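Local coordinates for protein peptidase, C14 family (Geobacter sulfurreducens PCA, PDB 3BIJ) that is of unknown function but belongs to the caspase-like C14 peptidase family, and so may act as a cysteine endopeptidase, at residues Lys17-Trp22 against Asp107-Asp112; Leu79-His84 against Glu101-Phe106; Arg229-Gly234 against Lys271-Thr276. All coordinates share one frame; numbering follows the deposited sequence.

In the fold
Interactions 1 and 2 adjoin, centres 11 Å apart: interaction 2 lies on strand 99-104 and interaction 1 on strand 109-111, consecutive antiparallel neighbours in one sheet. They touch where Tyr-19 OH meets Leu-105 O and Glu-109 OE1 meets Thr-102 OG1. Along the chain, both segments of interaction 2 lie between 17-22 and 107-112; interaction 3 follows. Its centre is 34 Å from that of interaction 1, across the chain's centre, and 23 Å from that of interaction 2. Interaction 2 lies deepest; interaction 1 joins the loop after strand 4-10 to the connection 105-108, interaction 3 the end of helix 222-231 to the loop after helix 267-271. All segments lie within the caspase-domain range.

Interaction 1 (Lys17-Trp22 against Asp107-Asp112); sequences KHYGGW and DGELID
His-18 lays its imidazole over the backbone of Gly-108, and this ring-on-backbone contact is the first of three kinds that join the two loops. Gly-108 CA lies 3.8 Å from the centroid of the His-18 ring and 26° off its normal, which meets the geometry of a CH-pi contact. Asp-107 O lies over the same face, 3.5 Å from His-18 CG. The ring reaches this place because CG stands opposite the backbone N (chi1 171°), and Gly-108 has no side chain to obstruct it. An alanine at His-18 would remove the imidazole and is likely to leave the Gly-108 CA without its aromatic cover, opening a gap between the loops.

The second kind is packing by Tyr-19. Glu-109 CG approaches its ring obliquely, 3.8 Å from Tyr-19 CE1. The backbone beyond Tyr-19 folds into a type I' beta turn, closed by a bond of 2.9 Å from Trp-22 N to Tyr-19 O, and Gly-20 and Gly-21 fill its two central positions, both with positive phi. This turn belongs to the loop between strand 4-10 and helix 29-42, whereas Gly-108 lies in the connection of the antiparallel pair 99-104 and 109-111 at the edge of the caspase-like sheet.

Polar contacts form the third kind. Tyr-19 OH comes within 3.0 Å of Gly-108 O, but its hydrogen bond goes to Leu-105 O, so the phenol reaches both ends of the strand connection. Glu-109 directs OE1 to Thr-102 OG1 on strand 99-104, and its backbone N bonds to Tyr-183 OH. Helix 169-178 covers the cluster through Thr-175, which touches His-18, Tyr-19 and Glu-109.

Interaction 2 (Leu79-His84 against Glu101-Phe106); sequences LSYSGH and ETWCLF
An aromatic stack joined to a backbone hydrogen bond makes this fully buried contact between strand 76-89 and strand 99-104, the two arms of a beta hairpin. The local segments 79-82 and 101-104 run at 80° to each other, with axes 9.2 Å apart at closest, so side chains bridge most of the gap. Tyr-81 and Trp-103 run antiparallel alongside one another, face against face: the Tyr-81 ring and the five-membered ring of Trp-103 have centroids 3.9 Å apart and planes within 6°. Tyr-81 CB continues the overlap as a CH-pi contact over the six-membered ring, and Leu-79 CD2 touches the indole edge, 4.0 Å from Trp-103 CH2.

Past the stack, His-84 O is gripped by two donors from opposite faces of its carbonyl plane, Tyr-81 OH at 2.7 Å and Cys-104 N at 2.9 Å. The phenol is thereby fixed at its polar end, while Leu-105 CD2 packs obliquely on its ring. A water accepts from His-84 N and donates to Cys-104 O. Around this contact, strand 127-133 presents Ser-132 to both stacked residues, Leu-9 of strand 4-10 touches Tyr-81, and Leu-115 of helix 112-119 packs on Leu-79 and Trp-103.

Interaction 3 (Arg229-Gly234 against Lys271-Thr276); sequences RVWKNG and KQRPFT
Trp-231 meets three side chains of segment 271-276, each turned differently against its indole. Phe-275 comes edge first: its ring edge faces the six-membered ring of Trp-231, with centroids 5.1 Å apart and planes at 80°, which defines a T-shaped pair. Phe-275 CD2 leads this approach, over one face of the indole, 3.9 Å from Trp-231 CH2. Gly-234 CA lies over the opposite face, toward the rim, so its own loop also contacts the indole.

Arg-273 presents a face of its guanidinium to Trp-231 CH2, with NH2 3.2 Å from that carbon. Its chain crosses that of Trp-231 at about a right angle, the planes inclined by 45°. The edge of the same group serves a different partner, as Arg-273 NH1 gives a nearly linear bond of 3.1 Å to Gly-234 O. That acceptor lies in the guanidinium plane. NH1 also bonds to Tyr-236 O, so two backbone carbonyls just past the helix hold the group.

Pro-274 adds an apolar contact, CG 3.5 Å from Trp-231 CZ3, approaching obliquely. The indole extends to all three because its CG is anti to the backbone N (chi1 173°). On the far segment, Arg-273 O accepts from Thr-276 N at 2.9 Å and from Thr-276 OG1 at 2.7 Å, which closes a tight turn round Pro-274 and Phe-275.

The contact thus joins the C-terminal end of helix 222-231 to the loop after helix 267-271. Ile-39 of helix 29-42 packs on both Trp-231 and Phe-275, Phe-243 of helix 240-250 touches Pro-274, and the Phe-275 ring meets Phe-131 of strand 127-133.

Interaction 1 (Lys17-Trp22 against Asp107-Asp112)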
loop_
_atom_site.group_PDB
_atom_site.type_symbol
_atom_site.label_atom_id
_atom_site.label_comp_id
_atom_site.label_asym_id
_atom_site.label_seq_id
_atom_site.Cartn_x
_atom_site.Cartn_y
_atom_site.Cartn_z
ATOM N N LYS A 17 -0.320 9.253 -36.940
ATOM C CA LYS A 17 0.356 9.030 -38.209
ATOM C C LYS A 17 1.795 9.555 -38.173
ATOM O O LYS A 17 2.586 9.276 -39.064
ATOM C CB LYS A 17 -0.445 9.698 -39.335
ATOM C CG LYS A 17 -1.766 8.966 -39.653
ATOM C CD LYS A 17 -2.990 9.905 -39.853
ATOM C CE LYS A 17 -2.851 10.828 -41.076
ATOM N NZ LYS A 17 -2.143 12.104 -40.744
ATOM N N HIS A 18 2.139 10.318 -37.143
ATOM C CA HIS A 18 3.494 10.829 -37.025
ATOM C C HIS A 18 4.179 10.245 -35.789
ATOM O O HIS A 18 5.381 9.970 -35.788
ATOM C CB HIS A 18 3.480 12.359 -36.950
ATOM C CG HIS A 18 4.807 12.957 -36.607
ATOM N ND1 HIS A 18 5.274 13.042 -35.312
ATOM C CD2 HIS A 18 5.786 13.464 -37.392
ATOM C CE1 HIS A 18 6.482 13.575 -35.315
ATOM N NE2 HIS A 18 6.818 13.841 -36.565
ATOM N N TYR A 19 3.399 10.041 -34.736
ATOM C CA TYR A 19 3.933 9.506 -33.492
ATOM C C TYR A 19 3.906 7.982 -33.423
ATOM O O TYR A 19 3.527 7.403 -32.404
ATOM C CB TYR A 19 3.159 10.098 -32.325
ATOM C CG TYR A 19 3.465 11.553 -32.071
ATOM C CD1 TYR A 19 4.543 11.920 -31.277
ATOM C CD2 TYR A 19 2.657 12.556 -32.598
ATOM C CE1 TYR A 19 4.814 13.251 -30.995
ATOM C CE2 TYR A 19 2.910 13.900 -32.331
ATOM C CZ TYR A 19 3.991 14.246 -31.519
ATOM O OH TYR A 19 4.219 15.568 -31.195
ATOM N N GLY A 20 4.304 7.337 -34.517
ATOM C CA GLY A 20 4.343 5.886 -34.555
ATOM C C GLY A 20 3.096 5.182 -34.047
ATOM O O GLY A 20 3.200 4.163 -33.369
ATOM N N GLY A 21 1.918 5.717 -34.354
ATOM C CA GLY A 21 0.690 5.073 -33.918
ATOM C C GLY A 21 0.159 5.490 -32.562
ATOM O O GLY A 21 -0.872 4.995 -32.111
ATOM N N TRP A 22 0.855 6.406 -31.906
ATOM C CA TRP A 22 0.441 6.892 -30.595
ATOM C C TRP A 22 -0.438 8.123 -30.774
ATOM O O TRP A 22 -0.068 9.044 -31.501
ATOM C CB TRP A 22 1.671 7.275 -29.785
ATOM C CG TRP A 22 1.359 7.695 -28.391
ATOM C CD1 TRP A 22 0.759 6.941 -27.434
ATOM C CD2 TRP A 22 1.733 8.922 -27.758
ATOM N NE1 TRP A 22 0.750 7.606 -26.237
ATOM C CE2 TRP A 22 1.343 8.827 -26.407
ATOM C CE3 TRP A 22 2.368 10.089 -28.197
ATOM C CZ2 TRP A 22 1.566 9.849 -25.495
ATOM C CZ3 TRP A 22 2.587 11.105 -27.288
ATOM C CH2 TRP A 22 2.189 10.976 -25.950
ATOM N N ASP A 107 1.222 18.100 -35.029
ATOM C CA ASP A 107 2.049 17.922 -36.215
ATOM C C ASP A 107 3.318 17.089 -35.945
ATOM O O ASP A 107 3.722 16.257 -36.762
ATOM C CB ASP A 107 2.431 19.317 -36.720
ATOM C CG ASP A 107 2.569 19.374 -38.200
ATOM O OD1 ASP A 107 2.028 18.451 -38.864
ATOM O OD2 ASP A 107 3.203 20.344 -38.700
ATOM N N GLY A 108 3.943 17.345 -34.797
ATOM C CA GLY A 108 5.164 16.672 -34.415
ATOM C C GLY A 108 5.712 17.364 -33.173
ATOM O O GLY A 108 4.999 18.132 -32.517
ATOM N N GLU A 109 6.977 17.125 -32.846
ATOM C CA GLU A 109 7.550 17.735 -31.647
ATOM C C GLU A 109 8.270 19.048 -31.903
ATOM O O GLU A 109 8.942 19.219 -32.912
ATOM C CB GLU A 109 8.512 16.761 -30.960
ATOM C CG GLU A 109 7.863 15.448 -30.600
ATOM C CD GLU A 109 8.843 14.439 -30.085
ATOM O OE1 GLU A 109 9.413 14.669 -29.000
ATOM O OE2 GLU A 109 9.047 13.414 -30.764
ATOM N N LEU A 110 8.117 19.976 -30.972
ATOM C CA LEU A 110 8.763 21.266 -31.080
ATOM C C LEU A 110 9.894 21.204 -30.077
ATOM O O LEU A 110 9.641 21.174 -28.880
ATOM C CB LEU A 110 7.778 22.372 -30.703
ATOM C CG LEU A 110 8.289 23.811 -30.725
ATOM C CD1 LEU A 110 8.608 24.226 -32.149
ATOM C CD2 LEU A 110 7.252 24.720 -30.125
ATOM N N ILE A 111 11.137 21.158 -30.555
ATOM C CA ILE A 111 12.290 21.081 -29.662
ATOM C C ILE A 111 12.386 22.322 -28.790
ATOM O O ILE A 111 12.211 23.444 -29.269
ATOM C CB ILE A 111 13.623 20.927 -30.438
ATOM C CG1 ILE A 111 13.736 19.521 -31.021
ATOM C CG2 ILE A 111 14.797 21.130 -29.494
ATOM C CD1 ILE A 111 12.663 19.167 -32.026
ATOM N N ASP A 112 12.681 22.121 -27.510
ATOM C CA ASP A 112 12.788 23.241 -26.584
ATOM C C ASP A 112 13.615 24.399 -27.139
ATOM O O ASP A 112 13.342 25.568 -26.853
ATOM C CB ASP A 112 13.357 22.776 -25.234
ATOM C CG ASP A 112 14.710 22.099 -25.361
ATOM O OD1 ASP A 112 15.198 21.566 -24.338
ATOM O OD2 ASP A 112 15.285 22.094 -26.469
#

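Interaction 2 (Leu79-His84 against Glu101-Phe106)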
loop_
_atom_site.group_PDB
_atom_site.type_symbol
_atom_site.label_atom_id
_atom_site.label_comp_id
_atom_site.label_asym_id
_atom_site.label_seq_id
_atom_site.Cartn_x
_atom_site.Cartn_y
_atom_site.Cartn_z
ATOM N N LEU A 79 1.895 33.022 -23.143
ATOM C CA LEU A 79 1.854 31.713 -23.786
ATOM C C LEU A 79 1.513 30.639 -22.770
ATOM O O LEU A 79 2.245 30.443 -21.806
ATOM C CB LEU A 79 3.208 31.381 -24.419
ATOM C CG LEU A 79 3.408 29.971 -24.996
ATOM C CD1 LEU A 79 2.310 29.638 -25.999
ATOM C CD2 LEU A 79 4.780 29.906 -25.683
ATOM N N SER A 80 0.398 29.954 -22.978
ATOM C CA SER A 80 0.013 28.887 -22.073
ATOM C C SER A 80 -0.025 27.618 -22.908
ATOM O O SER A 80 -0.369 27.668 -24.088
ATOM C CB SER A 80 -1.359 29.145 -21.444
ATOM O OG SER A 80 -2.377 29.111 -22.420
ATOM N N TYR A 81 0.340 26.491 -22.303
ATOM C CA TYR A 81 0.365 25.226 -23.019
ATOM C C TYR A 81 -0.000 24.028 -22.168
ATOM O O TYR A 81 0.533 23.831 -21.074
ATOM C CB TYR A 81 1.759 24.988 -23.628
ATOM C CG TYR A 81 1.997 23.584 -24.173
ATOM C CD1 TYR A 81 2.571 22.579 -23.383
ATOM C CD2 TYR A 81 1.624 23.254 -25.473
ATOM C CE1 TYR A 81 2.762 21.283 -23.884
ATOM C CE2 TYR A 81 1.802 21.969 -25.982
ATOM C CZ TYR A 81 2.369 20.987 -25.186
ATOM O OH TYR A 81 2.533 19.713 -25.688
ATOM N N SER A 82 -0.926 23.232 -22.680
ATOM C CA SER A 82 -1.317 22.013 -22.013
ATOM C C SER A 82 -1.248 20.924 -23.060
ATOM O O SER A 82 -1.965 20.948 -24.062
ATOM C CB SER A 82 -2.715 22.122 -21.407
ATOM O OG SER A 82 -2.661 22.860 -20.203
ATOM N N GLY A 83 -0.336 19.992 -22.832
ATOM C CA GLY A 83 -0.149 18.887 -23.751
ATOM C C GLY A 83 0.945 18.003 -23.201
ATOM O O GLY A 83 1.361 18.169 -22.057
ATOM N N HIS A 84 1.413 17.068 -24.017
ATOM C CA HIS A 84 2.466 16.157 -23.607
ATOM C C HIS A 84 3.824 16.792 -23.798
ATOM O O HIS A 84 4.000 17.647 -24.664
ATOM C CB HIS A 84 2.439 14.876 -24.441
ATOM C CG HIS A 84 1.474 13.848 -23.947
ATOM N ND1 HIS A 84 0.300 13.554 -24.604
ATOM C CD2 HIS A 84 1.507 13.054 -22.852
ATOM C CE1 HIS A 84 -0.353 12.621 -23.934
ATOM N NE2 HIS A 84 0.358 12.302 -22.866
ATOM N N GLU A 101 14.337 17.979 -24.547
ATOM C CA GLU A 101 12.936 18.099 -24.177
ATOM C C GLU A 101 12.163 18.787 -25.288
ATOM O O GLU A 101 12.705 19.624 -26.003
ATOM C CB GLU A 101 12.815 18.870 -22.873
ATOM C CG GLU A 101 13.462 18.133 -21.715
ATOM C CD GLU A 101 13.382 18.899 -20.420
ATOM O OE1 GLU A 101 13.714 18.310 -19.356
ATOM O OE2 GLU A 101 12.991 20.092 -20.466
ATOM N N THR A 102 10.897 18.422 -25.439
ATOM C CA THR A 102 10.073 18.988 -26.494
ATOM C C THR A 102 8.618 19.087 -26.069
ATOM O O THR A 102 8.225 18.609 -25.001
ATOM C CB THR A 102 10.086 18.100 -27.752
ATOM O OG1 THR A 102 9.311 16.918 -27.503
ATOM C CG2 THR A 102 11.514 17.714 -28.128
ATOM N N TRP A 103 7.827 19.733 -26.916
ATOM C CA TRP A 103 6.399 19.844 -26.693
ATOM C C TRP A 103 5.820 18.951 -27.780
ATOM O O TRP A 103 6.230 19.028 -28.944
ATOM C CB TRP A 103 5.898 21.282 -26.876
ATOM C CG TRP A 103 5.964 22.116 -25.622
ATOM C CD1 TRP A 103 6.385 21.710 -24.388
ATOM C CD2 TRP A 103 5.591 23.490 -25.489
ATOM N NE1 TRP A 103 6.297 22.744 -23.496
ATOM C CE2 TRP A 103 5.815 23.851 -24.144
ATOM C CE3 TRP A 103 5.089 24.452 -26.376
ATOM C CZ2 TRP A 103 5.558 25.136 -23.660
ATOM C CZ3 TRP A 103 4.833 25.727 -25.896
ATOM C CH2 TRP A 103 5.070 26.054 -24.544
ATOM N N CYS A 104 4.890 18.080 -27.411
ATOM C CA CYS A 104 4.315 17.203 -28.413
ATOM C C CYS A 104 3.136 17.860 -29.084
ATOM O O CYS A 104 1.993 17.787 -28.619
ATOM C CB CYS A 104 3.909 15.877 -27.793
ATOM S SG CYS A 104 5.312 14.971 -27.215
ATOM N N LEU A 105 3.425 18.532 -30.183
ATOM C CA LEU A 105 2.372 19.197 -30.917
ATOM C C LEU A 105 1.724 18.153 -31.824
ATOM O O LEU A 105 2.261 17.064 -32.024
ATOM C CB LEU A 105 2.940 20.400 -31.692
ATOM C CG LEU A 105 3.506 21.528 -30.792
ATOM C CD1 LEU A 105 3.938 22.685 -31.634
ATOM C CD2 LEU A 105 2.454 21.993 -29.784
ATOM N N PHE A 106 0.553 18.471 -32.350
ATOM C CA PHE A 106 -0.178 17.527 -33.184
ATOM C C PHE A 106 0.637 17.104 -34.386
ATOM O O PHE A 106 0.747 15.920 -34.708
ATOM C CB PHE A 106 -1.497 18.168 -33.622
ATOM C CG PHE A 106 -2.467 17.205 -34.241
ATOM C CD1 PHE A 106 -2.385 16.892 -35.596
ATOM C CD2 PHE A 106 -3.461 16.606 -33.467
ATOM C CE1 PHE A 106 -3.270 16.003 -36.168
ATOM C CE2 PHE A 106 -4.356 15.710 -34.032
ATOM C CZ PHE A 106 -4.262 15.407 -35.385
HETATM O O HOH W 1 0.653 16.788 -26.710
#

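Interaction 3 (Arg229-Gly234 against Lys271-Thr276)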
loop_
_atom_site.group_PDB
_atom_site.type_symbol
_atom_site.label_atom_id
_atom_site.label_comp_id
_atom_site.label_asym_id
_atom_site.label_seq_id
_atom_site.Cartn_x
_atom_site.Cartn_y
_atom_site.Cartn_z
ATOM N N ARG A 229 -8.296 27.932 -9.173
ATOM C CA ARG A 229 -8.881 28.027 -7.841
ATOM C C ARG A 229 -8.351 29.208 -7.007
ATOM O O ARG A 229 -9.121 29.839 -6.286
ATOM C CB ARG A 229 -8.704 26.697 -7.091
ATOM C CG ARG A 229 -9.136 26.752 -5.628
ATOM C CD ARG A 229 -9.864 25.497 -5.151
ATOM N NE ARG A 229 -11.286 25.551 -5.457
ATOM C CZ ARG A 229 -12.227 24.938 -4.742
ATOM N NH1 ARG A 229 -13.504 25.032 -5.086
ATOM N NH2 ARG A 229 -11.892 24.237 -3.670
ATOM N N VAL A 230 -7.057 29.517 -7.096
ATOM C CA VAL A 230 -6.523 30.640 -6.326
ATOM C C VAL A 230 -6.849 31.930 -7.054
ATOM O O VAL A 230 -7.050 32.963 -6.437
ATOM C CB VAL A 230 -4.985 30.562 -6.131
ATOM C CG1 VAL A 230 -4.600 29.231 -5.511
ATOM C CG2 VAL A 230 -4.280 30.750 -7.457
ATOM N N TRP A 231 -6.894 31.879 -8.379
ATOM C CA TRP A 231 -7.218 33.078 -9.129
ATOM C C TRP A 231 -8.658 33.468 -8.803
ATOM O O TRP A 231 -9.033 34.638 -8.862
ATOM C CB TRP A 231 -7.056 32.817 -10.617
ATOM C CG TRP A 231 -7.520 33.935 -11.476
ATOM C CD1 TRP A 231 -8.527 33.891 -12.409
ATOM C CD2 TRP A 231 -6.955 35.241 -11.559
ATOM N NE1 TRP A 231 -8.613 35.079 -13.071
ATOM C CE2 TRP A 231 -7.660 35.933 -12.574
ATOM C CE3 TRP A 231 -5.918 35.901 -10.883
ATOM C CZ2 TRP A 231 -7.360 37.256 -12.933
ATOM C CZ3 TRP A 231 -5.621 37.221 -11.243
ATOM C CH2 TRP A 231 -6.344 37.878 -12.261
ATOM N N LYS A 232 -9.459 32.473 -8.446
ATOM C CA LYS A 232 -10.864 32.670 -8.092
ATOM C C LYS A 232 -11.633 33.677 -8.943
ATOM O O LYS A 232 -12.207 34.644 -8.424
ATOM C CB LYS A 232 -11.008 33.051 -6.616
ATOM C CG LYS A 232 -12.406 32.780 -6.073
ATOM C CD LYS A 232 -12.483 33.045 -4.604
ATOM C CE LYS A 232 -13.810 32.574 -4.030
ATOM N NZ LYS A 232 -13.892 32.807 -2.548
ATOM N N ASN A 233 -11.652 33.441 -10.255
ATOM C CA ASN A 233 -12.380 34.297 -11.196
ATOM C C ASN A 233 -12.015 35.769 -11.104
ATOM O O ASN A 233 -12.896 36.629 -11.181
ATOM C CB ASN A 233 -13.889 34.147 -10.971
ATOM C CG ASN A 233 -14.340 32.702 -11.008
ATOM O OD1 ASN A 233 -14.370 32.083 -12.067
ATOM N ND2 ASN A 233 -14.688 32.152 -9.842
ATOM N N GLY A 234 -10.728 36.059 -10.908
ATOM C CA GLY A 234 -10.285 37.442 -10.841
ATOM C C GLY A 234 -10.355 38.122 -9.493
ATOM O O GLY A 234 -10.149 39.329 -9.411
ATOM N N LYS A 271 6.403 41.836 -9.909
ATOM C CA LYS A 271 5.671 42.476 -8.825
ATOM C C LYS A 271 4.226 42.784 -9.205
ATOM O O LYS A 271 3.404 43.074 -8.339
ATOM C CB LYS A 271 6.378 43.767 -8.406
ATOM C CG LYS A 271 6.797 43.806 -6.936
ATOM C CD LYS A 271 7.809 42.713 -6.602
ATOM C CE LYS A 271 7.248 41.703 -5.593
ATOM N NZ LYS A 271 8.160 40.518 -5.394
ATOM N N GLN A 272 3.915 42.718 -10.498
ATOM C CA GLN A 272 2.561 42.997 -10.978
ATOM C C GLN A 272 1.580 41.898 -10.581
ATOM O O GLN A 272 1.963 40.886 -10.003
ATOM C CB GLN A 272 2.541 43.115 -12.504
ATOM C CG GLN A 272 3.514 44.106 -13.101
ATOM C CD GLN A 272 3.349 44.235 -14.608
ATOM O OE1 GLN A 272 3.401 43.247 -15.339
ATOM N NE2 GLN A 272 3.159 45.460 -15.077
ATOM N N ARG A 273 0.309 42.109 -10.903
ATOM C CA ARG A 273 -0.725 41.125 -10.620
ATOM C C ARG A 273 -0.608 40.046 -11.703
ATOM O O ARG A 273 -0.431 40.355 -12.880
ATOM C CB ARG A 273 -2.105 41.787 -10.644
ATOM C CG ARG A 273 -3.118 41.037 -9.779
ATOM C CD ARG A 273 -4.397 41.782 -9.380
ATOM N NE ARG A 273 -5.443 41.495 -10.295
ATOM C CZ ARG A 273 -6.631 40.909 -10.245
ATOM N NH1 ARG A 273 -7.258 40.365 -9.207
ATOM N NH2 ARG A 273 -7.197 40.900 -11.424
ATOM N N PRO A 274 -0.717 38.768 -11.319
ATOM C CA PRO A 274 -0.609 37.638 -12.249
ATOM C C PRO A 274 -1.007 37.777 -13.725
ATOM O O PRO A 274 -0.424 37.095 -14.561
ATOM C CB PRO A 274 -1.369 36.512 -11.533
ATOM C CG PRO A 274 -2.231 37.222 -10.533
ATOM C CD PRO A 274 -1.322 38.322 -10.055
ATOM N N PHE A 275 -1.965 38.619 -14.091
ATOM C CA PHE A 275 -2.267 38.692 -15.524
ATOM C C PHE A 275 -2.381 40.092 -16.048
ATOM O O PHE A 275 -3.103 40.356 -17.003
ATOM C CB PHE A 275 -3.538 37.921 -15.839
ATOM C CG PHE A 275 -3.395 36.443 -15.652
ATOM C CD1 PHE A 275 -2.720 35.669 -16.589
ATOM C CD2 PHE A 275 -3.922 35.823 -14.530
ATOM C CE1 PHE A 275 -2.574 34.296 -16.409
ATOM C CE2 PHE A 275 -3.781 34.454 -14.337
ATOM C CZ PHE A 275 -3.107 33.689 -15.278
ATOM N N THR A 276 -1.609 40.971 -15.435
ATOM C CA THR A 276 -1.617 42.365 -15.780
ATOM C C THR A 276 -1.119 42.772 -17.165
ATOM O O THR A 276 -0.061 42.354 -17.637
ATOM C CB THR A 276 -0.852 43.162 -14.725
ATOM O OG1 THR A 276 -1.383 42.857 -13.431
ATOM C CG2 THR A 276 -0.990 44.635 -14.981
#